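Local atomic coordinates of ribonucleoside-diphosphate reductase, alpha chain (Actinobacillus ureae ATCC 25976, PDB entry 6DQX), a protein that probably reduces ribonucleoside diphosphates to deoxyribonucleotides, as the catalytic alpha subunit of a class Id ribonucleotide reductase. Residues K75-F85 / E302-L312; R338-L346 / G396-Y404. All blocks are in the same frame, centred on the assembly; numbering follows the deposited sequence.

Contact 1. Residues K75-F85 / E302-L312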
loop_
_atom_site.group_PDB
_atom_site.type_symbol
_atom_site.label_atom_id
_atom_site.label_comp_id
_atom_site.label_asym_id
_atom_site.label_seq_id
_atom_site.Cartn_x
_atom_site.Cartn_y
_atom_site.Cartn_z
ATOM N N LYS A 75 12.954 -33.552 -28.438
ATOM C CA LYS A 75 11.752 -33.126 -29.195
ATOM C C LYS A 75 11.507 -31.644 -29.018
ATOM O O LYS A 75 11.368 -30.919 -29.995
ATOM C CB LYS A 75 10.516 -33.907 -28.780
ATOM C CG LYS A 75 10.328 -35.206 -29.538
ATOM C CD LYS A 75 8.946 -35.816 -29.317
ATOM C CE LYS A 75 7.829 -35.042 -30.019
ATOM N NZ LYS A 75 7.757 -35.225 -31.505
ATOM N N PHE A 76 11.483 -31.193 -27.756
ATOM C CA PHE A 76 11.318 -29.765 -27.484
ATOM C C PHE A 76 12.423 -28.932 -28.141
ATOM O O PHE A 76 12.152 -27.904 -28.769
ATOM C CB PHE A 76 11.267 -29.547 -25.971
ATOM C CG PHE A 76 11.052 -28.125 -25.567
ATOM C CD1 PHE A 76 12.134 -27.287 -25.362
ATOM C CD2 PHE A 76 9.775 -27.651 -25.290
ATOM C CE1 PHE A 76 11.950 -25.970 -24.968
ATOM C CE2 PHE A 76 9.583 -26.343 -24.878
ATOM C CZ PHE A 76 10.670 -25.507 -24.703
ATOM N N TYR A 77 13.674 -29.385 -28.021
ATOM C CA TYR A 77 14.809 -28.687 -28.624
ATOM C C TYR A 77 14.675 -28.594 -30.151
ATOM O O TYR A 77 14.885 -27.518 -30.735
ATOM C CB TYR A 77 16.129 -29.371 -28.226
ATOM C CG TYR A 77 17.374 -28.590 -28.600
ATOM C CD1 TYR A 77 17.851 -27.564 -27.779
ATOM C CD2 TYR A 77 18.080 -28.876 -29.761
ATOM C CE1 TYR A 77 18.995 -26.855 -28.115
ATOM C CE2 TYR A 77 19.229 -28.166 -30.105
ATOM C CZ TYR A 77 19.679 -27.158 -29.269
ATOM O OH TYR A 77 20.814 -26.449 -29.587
ATOM N N HIS A 78 14.250 -29.690 -30.779
ATOM C CA HIS A 78 14.031 -29.718 -32.228
ATOM C C HIS A 78 13.019 -28.683 -32.668
ATOM O O HIS A 78 13.262 -27.902 -33.599
ATOM C CB HIS A 78 13.613 -31.117 -32.735
ATOM C CG HIS A 78 13.270 -31.139 -34.196
ATOM N ND1 HIS A 78 14.209 -30.930 -35.183
ATOM C CD2 HIS A 78 12.086 -31.310 -34.835
ATOM C CE1 HIS A 78 13.618 -30.970 -36.367
ATOM N NE2 HIS A 78 12.330 -31.197 -36.182
ATOM N N TYR A 79 11.876 -28.650 -31.990
ATOM C CA TYR A 79 10.875 -27.667 -32.336
ATOM C C TYR A 79 11.332 -26.228 -32.107
ATOM O O TYR A 79 11.044 -25.339 -32.953
ATOM C CB TYR A 79 9.554 -27.984 -31.636
ATOM C CG TYR A 79 8.920 -29.295 -32.073
ATOM C CD1 TYR A 79 8.936 -29.714 -33.419
ATOM C CD2 TYR A 79 8.267 -30.108 -31.150
ATOM C CE1 TYR A 79 8.330 -30.904 -33.812
ATOM C CE2 TYR A 79 7.667 -31.296 -31.532
ATOM C CZ TYR A 79 7.697 -31.693 -32.851
ATOM O OH TYR A 79 7.078 -32.871 -33.212
ATOM N N MET A 80 12.083 -25.990 -31.026
ATOM C CA MET A 80 12.743 -24.694 -30.856
ATOM C C MET A 80 13.642 -24.371 -32.037
ATOM O O MET A 80 13.618 -23.237 -32.579
ATOM C CB MET A 80 13.542 -24.627 -29.537
ATOM C CG MET A 80 12.692 -24.607 -28.275
ATOM S SD MET A 80 11.819 -23.051 -28.020
ATOM C CE MET A 80 13.180 -22.011 -27.492
ATOM N N ALA A 81 14.474 -25.347 -32.402
ATOM C CA ALA A 81 15.410 -25.219 -33.542
ATOM C C ALA A 81 14.731 -24.852 -34.863
ATOM O O ALA A 81 15.250 -24.038 -35.622
ATOM C CB ALA A 81 16.245 -26.497 -33.694
ATOM N N ARG A 82 13.541 -25.409 -35.116
ATOM C CA ARG A 82 12.803 -25.110 -36.340
ATOM C C ARG A 82 12.037 -23.790 -36.320
ATOM O O ARG A 82 11.484 -23.403 -37.350
ATOM C CB ARG A 82 11.852 -26.259 -36.685
ATOM C CG ARG A 82 12.505 -27.630 -36.867
ATOM C CD ARG A 82 13.806 -27.595 -37.672
ATOM N NE ARG A 82 13.566 -27.179 -39.035
ATOM C CZ ARG A 82 14.447 -26.597 -39.847
ATOM N NH1 ARG A 82 15.693 -26.315 -39.449
ATOM N NH2 ARG A 82 14.059 -26.267 -41.071
ATOM N N GLY A 83 11.995 -23.103 -35.167
ATOM C CA GLY A 83 11.329 -21.807 -35.071
ATOM C C GLY A 83 9.819 -21.925 -34.828
ATOM O O GLY A 83 9.082 -20.988 -35.112
ATOM N N TYR A 84 9.369 -23.065 -34.294
ATOM C CA TYR A 84 7.927 -23.292 -34.088
ATOM C C TYR A 84 7.375 -22.684 -32.808
ATOM O O TYR A 84 6.158 -22.514 -32.729
ATOM C CB TYR A 84 7.607 -24.785 -34.036
ATOM C CG TYR A 84 7.954 -25.585 -35.278
ATOM C CD1 TYR A 84 8.212 -24.975 -36.506
ATOM C CD2 TYR A 84 7.978 -26.962 -35.220
ATOM C CE1 TYR A 84 8.513 -25.723 -37.626
ATOM C CE2 TYR A 84 8.262 -27.726 -36.348
ATOM C CZ TYR A 84 8.531 -27.101 -37.538
ATOM O OH TYR A 84 8.823 -27.866 -38.658
ATOM N N PHE A 85 8.242 -22.444 -31.815
ATOM C CA PHE A 85 7.873 -22.030 -30.434
ATOM C C PHE A 85 8.447 -20.696 -30.063
ATOM O O PHE A 85 9.642 -20.469 -30.223
ATOM C CB PHE A 85 8.490 -22.955 -29.359
ATOM C CG PHE A 85 7.967 -24.343 -29.330
ATOM C CD1 PHE A 85 6.802 -24.716 -29.984
ATOM C CD2 PHE A 85 8.643 -25.302 -28.578
ATOM C CE1 PHE A 85 6.363 -26.013 -29.925
ATOM C CE2 PHE A 85 8.196 -26.602 -28.510
ATOM C CZ PHE A 85 7.047 -26.960 -29.193
ATOM N N GLU A 302 4.158 -26.666 -41.850
ATOM C CA GLU A 302 5.159 -27.593 -41.353
ATOM C C GLU A 302 4.741 -28.379 -40.131
ATOM O O GLU A 302 4.985 -29.582 -40.089
ATOM C CB GLU A 302 6.498 -26.911 -41.034
ATOM C CG GLU A 302 7.142 -26.240 -42.223
ATOM C CD GLU A 302 8.519 -25.664 -41.931
ATOM O OE1 GLU A 302 9.155 -26.043 -40.923
ATOM O OE2 GLU A 302 8.979 -24.833 -42.749
ATOM N N TRP A 303 4.185 -27.722 -39.107
ATOM C CA TRP A 303 3.936 -28.413 -37.829
ATOM C C TRP A 303 2.511 -28.900 -37.589
ATOM O O TRP A 303 2.306 -29.625 -36.623
ATOM C CB TRP A 303 4.435 -27.601 -36.598
ATOM C CG TRP A 303 3.901 -26.206 -36.473
ATOM C CD1 TRP A 303 4.578 -25.066 -36.736
ATOM C CD2 TRP A 303 2.591 -25.796 -36.022
ATOM N NE1 TRP A 303 3.786 -23.973 -36.506
ATOM C CE2 TRP A 303 2.561 -24.392 -36.069
ATOM C CE3 TRP A 303 1.451 -26.479 -35.586
ATOM C CZ2 TRP A 303 1.441 -23.650 -35.689
ATOM C CZ3 TRP A 303 0.342 -25.742 -35.192
ATOM C CH2 TRP A 303 0.345 -24.340 -35.267
ATOM N N LYS A 304 1.569 -28.607 -38.490
ATOM C CA LYS A 304 0.142 -28.936 -38.251
ATOM C C LYS A 304 -0.129 -30.428 -37.957
ATOM O O LYS A 304 -1.050 -30.738 -37.201
ATOM C CB LYS A 304 -0.752 -28.453 -39.387
ATOM C CG LYS A 304 -0.383 -29.054 -40.740
ATOM C CD LYS A 304 -1.195 -28.494 -41.889
ATOM C CE LYS A 304 -0.731 -29.117 -43.198
ATOM N NZ LYS A 304 -1.159 -28.277 -44.346
ATOM N N ASP A 305 0.658 -31.330 -38.545
ATOM C CA ASP A 305 0.508 -32.786 -38.303
ATOM C C ASP A 305 1.690 -33.370 -37.520
ATOM O O ASP A 305 2.021 -34.554 -37.657
ATOM C CB ASP A 305 0.304 -33.533 -39.643
ATOM C CG ASP A 305 -0.936 -33.070 -40.392
ATOM O OD1 ASP A 305 -2.041 -33.009 -39.793
ATOM O OD2 ASP A 305 -0.834 -32.782 -41.600
ATOM N N THR A 306 2.345 -32.535 -36.710
ATOM C CA THR A 306 3.372 -32.971 -35.792
ATOM C C THR A 306 2.811 -32.895 -34.393
ATOM O O THR A 306 1.694 -32.398 -34.180
ATOM C CB THR A 306 4.648 -32.093 -35.863
ATOM O OG1 THR A 306 4.398 -30.795 -35.309
ATOM C CG2 THR A 306 5.154 -31.950 -37.316
ATOM N N GLU A 307 3.613 -33.347 -33.441
ATOM C CA GLU A 307 3.297 -33.189 -32.020
ATOM C C GLU A 307 3.783 -31.871 -31.411
ATOM O O GLU A 307 3.794 -31.737 -30.184
ATOM C CB GLU A 307 3.866 -34.355 -31.210
ATOM C CG GLU A 307 3.217 -35.679 -31.541
ATOM C CD GLU A 307 3.718 -36.810 -30.654
ATOM O OE1 GLU A 307 4.775 -36.652 -29.978
ATOM O OE2 GLU A 307 3.057 -37.869 -30.650
ATOM N N ALA A 308 4.093 -30.861 -32.220
ATOM C CA ALA A 308 4.626 -29.616 -31.634
ATOM C C ALA A 308 3.657 -28.914 -30.646
ATOM O O ALA A 308 4.069 -28.568 -29.532
ATOM C CB ALA A 308 5.119 -28.648 -32.709
ATOM N N PRO A 309 2.374 -28.737 -31.009
ATOM C CA PRO A 309 1.449 -28.113 -30.037
ATOM C C PRO A 309 1.274 -28.915 -28.769
ATOM O O PRO A 309 1.210 -28.341 -27.677
ATOM C CB PRO A 309 0.139 -28.008 -30.802
ATOM C CG PRO A 309 0.542 -28.033 -32.221
ATOM C CD PRO A 309 1.698 -28.976 -32.288
ATOM N N GLU A 310 1.281 -30.242 -28.889
ATOM C CA GLU A 310 1.201 -31.101 -27.721
ATOM C C GLU A 310 2.421 -30.976 -26.824
ATOM O O GLU A 310 2.300 -30.922 -25.584
ATOM C CB GLU A 310 1.026 -32.552 -28.156
ATOM C CG GLU A 310 -0.309 -32.791 -28.839
ATOM C CD GLU A 310 -0.289 -32.649 -30.340
ATOM O OE1 GLU A 310 0.466 -31.821 -30.909
ATOM O OE2 GLU A 310 -1.118 -33.355 -30.982
ATOM N N VAL A 311 3.598 -30.924 -27.449
ATOM C CA VAL A 311 4.850 -30.751 -26.699
ATOM C C VAL A 311 4.838 -29.430 -25.952
ATOM O O VAL A 311 5.239 -29.389 -24.775
ATOM C CB VAL A 311 6.094 -30.923 -27.620
ATOM C CG1 VAL A 311 7.371 -30.370 -27.002
ATOM C CG2 VAL A 311 6.263 -32.415 -27.927
ATOM N N LEU A 312 4.357 -28.371 -26.610
ATOM C CA LEU A 312 4.297 -27.066 -25.952
ATOM C C LEU A 312 3.281 -27.073 -24.774
ATOM O O LEU A 312 3.539 -26.484 -23.721
ATOM C CB LEU A 312 4.020 -25.951 -26.969
ATOM C CG LEU A 312 4.300 -24.535 -26.451
ATOM C CD1 LEU A 312 5.782 -24.330 -26.108
ATOM C CD2 LEU A 312 3.856 -23.497 -27.476
HETATM O O HOH W 1 11.452 -27.535 -40.991
#

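Contact 2. Residues R338-L346 / G396-Y404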
loop_
_atom_site.group_PDB
_atom_site.type_symbol
_atom_site.label_atom_id
_atom_site.label_comp_id
_atom_site.label_asym_id
_atom_site.label_seq_id
_atom_site.Cartn_x
_atom_site.Cartn_y
_atom_site.Cartn_z
ATOM N N ARG A 338 -3.072 -21.554 -4.403
ATOM C CA ARG A 338 -4.306 -22.317 -4.353
ATOM C C ARG A 338 -4.912 -22.446 -5.763
ATOM O O ARG A 338 -5.244 -23.551 -6.220
ATOM C CB ARG A 338 -5.316 -21.670 -3.406
ATOM C CG ARG A 338 -6.639 -22.407 -3.340
ATOM C CD ARG A 338 -7.517 -21.863 -2.244
ATOM N NE ARG A 338 -8.875 -22.376 -2.344
ATOM C CZ ARG A 338 -9.284 -23.587 -1.950
ATOM N NH1 ARG A 338 -8.458 -24.480 -1.434
ATOM N NH2 ARG A 338 -10.557 -23.904 -2.095
ATOM N N PHE A 339 -5.034 -21.323 -6.453
ATOM C CA PHE A 339 -5.578 -21.353 -7.806
ATOM C C PHE A 339 -4.820 -22.265 -8.730
ATOM O O PHE A 339 -5.425 -23.111 -9.397
ATOM C CB PHE A 339 -5.635 -19.943 -8.445
ATOM C CG PHE A 339 -6.227 -19.957 -9.829
ATOM C CD1 PHE A 339 -5.434 -20.234 -10.925
ATOM C CD2 PHE A 339 -7.580 -19.717 -10.015
ATOM C CE1 PHE A 339 -5.957 -20.238 -12.213
ATOM C CE2 PHE A 339 -8.133 -19.745 -11.290
ATOM C CZ PHE A 339 -7.324 -20.009 -12.384
ATOM N N ALA A 340 -3.509 -22.086 -8.803
ATOM C CA ALA A 340 -2.677 -22.904 -9.670
ATOM C C ALA A 340 -2.816 -24.395 -9.339
ATOM O O ALA A 340 -3.015 -25.198 -10.241
ATOM C CB ALA A 340 -1.227 -22.517 -9.595
ATOM N N THR A 341 -2.744 -24.725 -8.059
ATOM C CA THR A 341 -2.917 -26.123 -7.597
ATOM C C THR A 341 -4.247 -26.748 -8.074
ATOM O O THR A 341 -4.279 -27.895 -8.535
ATOM C CB THR A 341 -2.831 -26.209 -6.070
ATOM O OG1 THR A 341 -1.543 -25.716 -5.685
ATOM C CG2 THR A 341 -3.011 -27.689 -5.594
ATOM N N ARG A 342 -5.343 -26.007 -7.950
ATOM C CA ARG A 342 -6.647 -26.563 -8.229
ATOM C C ARG A 342 -7.085 -26.517 -9.691
ATOM O O ARG A 342 -7.883 -27.355 -10.110
ATOM C CB ARG A 342 -7.679 -25.901 -7.343
ATOM C CG ARG A 342 -7.342 -26.063 -5.876
ATOM C CD ARG A 342 -8.251 -25.234 -5.015
ATOM N NE ARG A 342 -9.581 -25.788 -4.855
ATOM C CZ ARG A 342 -10.739 -25.208 -5.182
ATOM N NH1 ARG A 342 -10.828 -24.011 -5.744
ATOM N NH2 ARG A 342 -11.854 -25.854 -4.906
ATOM N N HIS A 343 -6.587 -25.526 -10.447
ATOM C CA HIS A 343 -7.026 -25.252 -11.824
ATOM C C HIS A 343 -6.024 -25.682 -12.887
ATOM O O HIS A 343 -6.420 -26.166 -13.942
ATOM C CB HIS A 343 -7.258 -23.736 -12.020
ATOM C CG HIS A 343 -8.456 -23.207 -11.299
ATOM N ND1 HIS A 343 -8.492 -22.966 -9.938
ATOM C CD2 HIS A 343 -9.657 -22.843 -11.775
ATOM C CE1 HIS A 343 -9.691 -22.494 -9.617
ATOM N NE2 HIS A 343 -10.416 -22.416 -10.718
ATOM N N ARG A 344 -4.742 -25.431 -12.639
ATOM C CA ARG A 344 -3.684 -25.624 -13.619
ATOM C C ARG A 344 -4.002 -24.955 -14.972
ATOM O O ARG A 344 -3.785 -25.534 -16.039
ATOM C CB ARG A 344 -3.398 -27.124 -13.792
ATOM C CG ARG A 344 -3.047 -27.850 -12.504
ATOM C CD ARG A 344 -2.509 -29.259 -12.777
ATOM N NE ARG A 344 -1.177 -29.147 -13.358
ATOM C CZ ARG A 344 -0.034 -29.028 -12.674
ATOM N NH1 ARG A 344 -0.001 -29.100 -11.350
ATOM N NH2 ARG A 344 1.107 -28.869 -13.325
ATOM N N ALA A 345 -4.548 -23.737 -14.934
ATOM C CA ALA A 345 -4.901 -23.046 -16.180
ATOM C C ALA A 345 -3.672 -22.717 -17.022
ATOM O O ALA A 345 -2.656 -22.267 -16.485
ATOM C CB ALA A 345 -5.684 -21.776 -15.885
ATOM N N LEU A 346 -3.745 -23.002 -18.332
ATOM C CA LEU A 346 -2.709 -22.637 -19.289
ATOM C C LEU A 346 -3.240 -21.663 -20.366
ATOM O O LEU A 346 -4.458 -21.589 -20.653
ATOM C CB LEU A 346 -2.143 -23.875 -20.001
ATOM C CG LEU A 346 -1.778 -25.088 -19.105
ATOM C CD1 LEU A 346 -1.306 -26.242 -19.974
ATOM C CD2 LEU A 346 -0.733 -24.683 -18.071
ATOM N N GLY A 396 -2.652 -37.083 -13.285
ATOM C CA GLY A 396 -3.877 -36.863 -12.495
ATOM C C GLY A 396 -4.587 -35.544 -12.822
ATOM O O GLY A 396 -3.984 -34.620 -13.409
ATOM N N GLU A 397 -5.873 -35.485 -12.461
ATOM C CA GLU A 397 -6.711 -34.292 -12.615
ATOM C C GLU A 397 -6.522 -33.457 -11.361
ATOM O O GLU A 397 -6.505 -33.984 -10.244
ATOM C CB GLU A 397 -8.200 -34.662 -12.758
ATOM C CG GLU A 397 -8.533 -35.531 -13.956
ATOM C CD GLU A 397 -9.860 -36.266 -13.838
ATOM O OE1 GLU A 397 -10.265 -36.650 -12.718
ATOM O OE2 GLU A 397 -10.518 -36.469 -14.883
ATOM N N PRO A 398 -6.388 -32.137 -11.520
ATOM C CA PRO A 398 -6.382 -31.327 -10.314
ATOM C C PRO A 398 -7.815 -31.234 -9.736
ATOM O O PRO A 398 -8.786 -31.609 -10.398
ATOM C CB PRO A 398 -5.882 -29.961 -10.821
ATOM C CG PRO A 398 -6.367 -29.909 -12.224
ATOM C CD PRO A 398 -6.307 -31.324 -12.748
ATOM N N GLU A 399 -7.930 -30.703 -8.534
ATOM C CA GLU A 399 -9.196 -30.740 -7.765
ATOM C C GLU A 399 -10.423 -30.213 -8.510
ATOM O O GLU A 399 -11.469 -30.823 -8.453
ATOM C CB GLU A 399 -9.007 -29.991 -6.433
ATOM C CG GLU A 399 -10.211 -29.980 -5.489
ATOM C CD GLU A 399 -10.015 -29.051 -4.297
ATOM O OE1 GLU A 399 -8.872 -28.918 -3.814
ATOM O OE2 GLU A 399 -11.017 -28.440 -3.843
ATOM N N ILE A 400 -10.300 -29.069 -9.202
ATOM C CA ILE A 400 -11.425 -28.485 -9.917
ATOM C C ILE A 400 -11.909 -29.374 -11.063
ATOM O O ILE A 400 -13.075 -29.359 -11.414
ATOM C CB ILE A 400 -11.032 -27.044 -10.430
ATOM C CG1 ILE A 400 -11.127 -26.051 -9.270
ATOM C CG2 ILE A 400 -11.828 -26.581 -11.623
ATOM C CD1 ILE A 400 -12.471 -25.989 -8.547
ATOM N N LEU A 401 -11.014 -30.161 -11.638
ATOM C CA LEU A 401 -11.328 -31.017 -12.760
ATOM C C LEU A 401 -11.531 -32.513 -12.432
ATOM O O LEU A 401 -11.527 -33.333 -13.347
ATOM C CB LEU A 401 -10.219 -30.881 -13.808
ATOM C CG LEU A 401 -10.185 -29.520 -14.518
ATOM C CD1 LEU A 401 -8.850 -29.330 -15.228
ATOM C CD2 LEU A 401 -11.352 -29.401 -15.464
ATOM N N LYS A 402 -11.689 -32.874 -11.158
ATOM C CA LYS A 402 -11.949 -34.286 -10.819
ATOM C C LYS A 402 -13.174 -34.750 -11.604
ATOM O O LYS A 402 -14.251 -34.144 -11.507
ATOM C CB LYS A 402 -12.159 -34.462 -9.318
ATOM C CG LYS A 402 -12.285 -35.911 -8.878
ATOM C CD LYS A 402 -12.232 -36.007 -7.359
ATOM C CE LYS A 402 -12.838 -37.304 -6.855
ATOM N NZ LYS A 402 -13.068 -37.189 -5.398
ATOM N N GLY A 403 -12.989 -35.796 -12.413
ATOM C CA GLY A 403 -14.054 -36.374 -13.240
ATOM C C GLY A 403 -14.274 -35.723 -14.589
ATOM O O GLY A 403 -15.118 -36.180 -15.358
ATOM N N TYR A 404 -13.540 -34.640 -14.874
ATOM C CA TYR A 404 -13.662 -33.913 -16.115
ATOM C C TYR A 404 -12.764 -34.399 -17.249
ATOM O O TYR A 404 -13.056 -34.083 -18.386
ATOM C CB TYR A 404 -13.471 -32.396 -15.917
ATOM C CG TYR A 404 -14.696 -31.728 -15.313
ATOM C CD1 TYR A 404 -14.911 -31.729 -13.941
ATOM C CD2 TYR A 404 -15.620 -31.094 -16.111
ATOM C CE1 TYR A 404 -16.032 -31.119 -13.390
ATOM C CE2 TYR A 404 -16.749 -30.476 -15.571
ATOM C CZ TYR A 404 -16.938 -30.482 -14.210
ATOM O OH TYR A 404 -18.037 -29.883 -13.636
HETATM O O HOH W 2 -5.395 -30.002 -7.243
#

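Contact 1. Residues K75-F85 / E302-L312
Chi1 values of -64° in Y79 and -60° in Y84 place each CG anti to the carbonyl carbon, and from there both rings lean onto E302-L312. Y79 lies flat against the start of helix 308-312: A308 CB stands 3.7 Å from the centroid of the Y79 ring, almost on the ring normal, in a CH-pi contact, while V311 CG2 comes to the ring edge. K75, bent over its last two torsions, brings NZ to donate a hydrogen bond of 3.0 Å to Y79 OH. The same NZ makes a long salt bridge, 3.6 Å, to E307 OE1.

Y84 follows G83, whose positive phi closes the helix in a Schellman motif. The Y84 ring is held between R82 CB on one face and W303 on the other, with W303 CB 4.0 Å from the Y84 centroid. The Y84 hydroxyl donates to E302 OE1 at 2.9 Å, meeting the carboxylate oxygen on its anti lone pair. A water joins that same E302 oxygen to R82 NH2.

F85 is sandwiched too. L312 CD1 sits over the middle of one face, 3.8 Å from the F85 centroid, and Y79 CB lies over the other, toward the rim; the carbonyl O of A308 meets the ring edge at CZ. Next to the Y79 hydroxyl, T306 forms an ST turn, OG1 accepting from A308 N while donating to W303 O, and so shapes the entry to the helix that carries A308 and V311.

The two helix segments cross at -117°. Behind them F76 packs on helix 52-67, F85, W303 and L312 reach M295 of strand 288-296, and helix 367-395 lies against W303 and P309.

Contact 2. Residues R338-L346 / G396-Y404
R342 and E399 meet at the end of helix 338-343, and the arginine can be traced outward atom by atom. Its CB touches I400 CG1 at 4.0 Å. CG then passes E399 OE1 at 3.8 Å, and CD rests over the guanidinium of R338. A bend at chi3 (76°) turns the head group toward the glutamate: R342 NH2 donates to E399 OE2 at 2.9 Å, and NE adds a weak bond to the same oxygen. E399 OE2 lies in the R342 guanidinium plane, but NH2 meets that oxygen from above the carboxylate plane; the two planes are 76° apart. I400 CD1 packs on one face of the guanidinium, and R338 NH2 on the opposite face. The remaining nitrogen, NH1, pairs with E286, and R338 with D285, so the two stacked guanidinium groups are ringed by carboxylates.

The backbones meet as well. I400 N donates to R342 O at 3.1 Å, with an N-H...O angle of 155°, and P398 CB presses on that same carbonyl. One residue back, a water bridges T341 O and E399 N. I400 CG1 also lies over the H343 ring, 4.0 Å from its centroid, with F339 behind the ring, while P398 packs on R344 CG.

Loop 396-404 thus supplies N-H groups, one direct and one through water, to carbonyls of a helix's last turn. R344, with positive phi, ends that turn and leads to strand 347-351. This strand runs parallel to 288-296, so the helix belongs to the helical connection between neighbouring parallel strands of the reductase barrel.

Overall arrangement
Both contacts are mainly buried, with exposed glutamates at the margin, E302 and E307 in contact 1 and E399 in contact 2, and their centres lie about 26 Å apart. Contact 1 is the larger and chiefly aromatic, with rings laid on aliphatic groups where one helix crosses another. Contact 2 joins a helix end to a loop, and its chemistry is more polar: a salt bridge, a backbone bond and a bridging water. They share supports without touching. Helix 308-327 begins in contact 1 and packs under A340 and R344 of contact 2. Helix 367-395, lying against W303, leads into loop 396-404. Strand 288-296 lies against residues of both contacts.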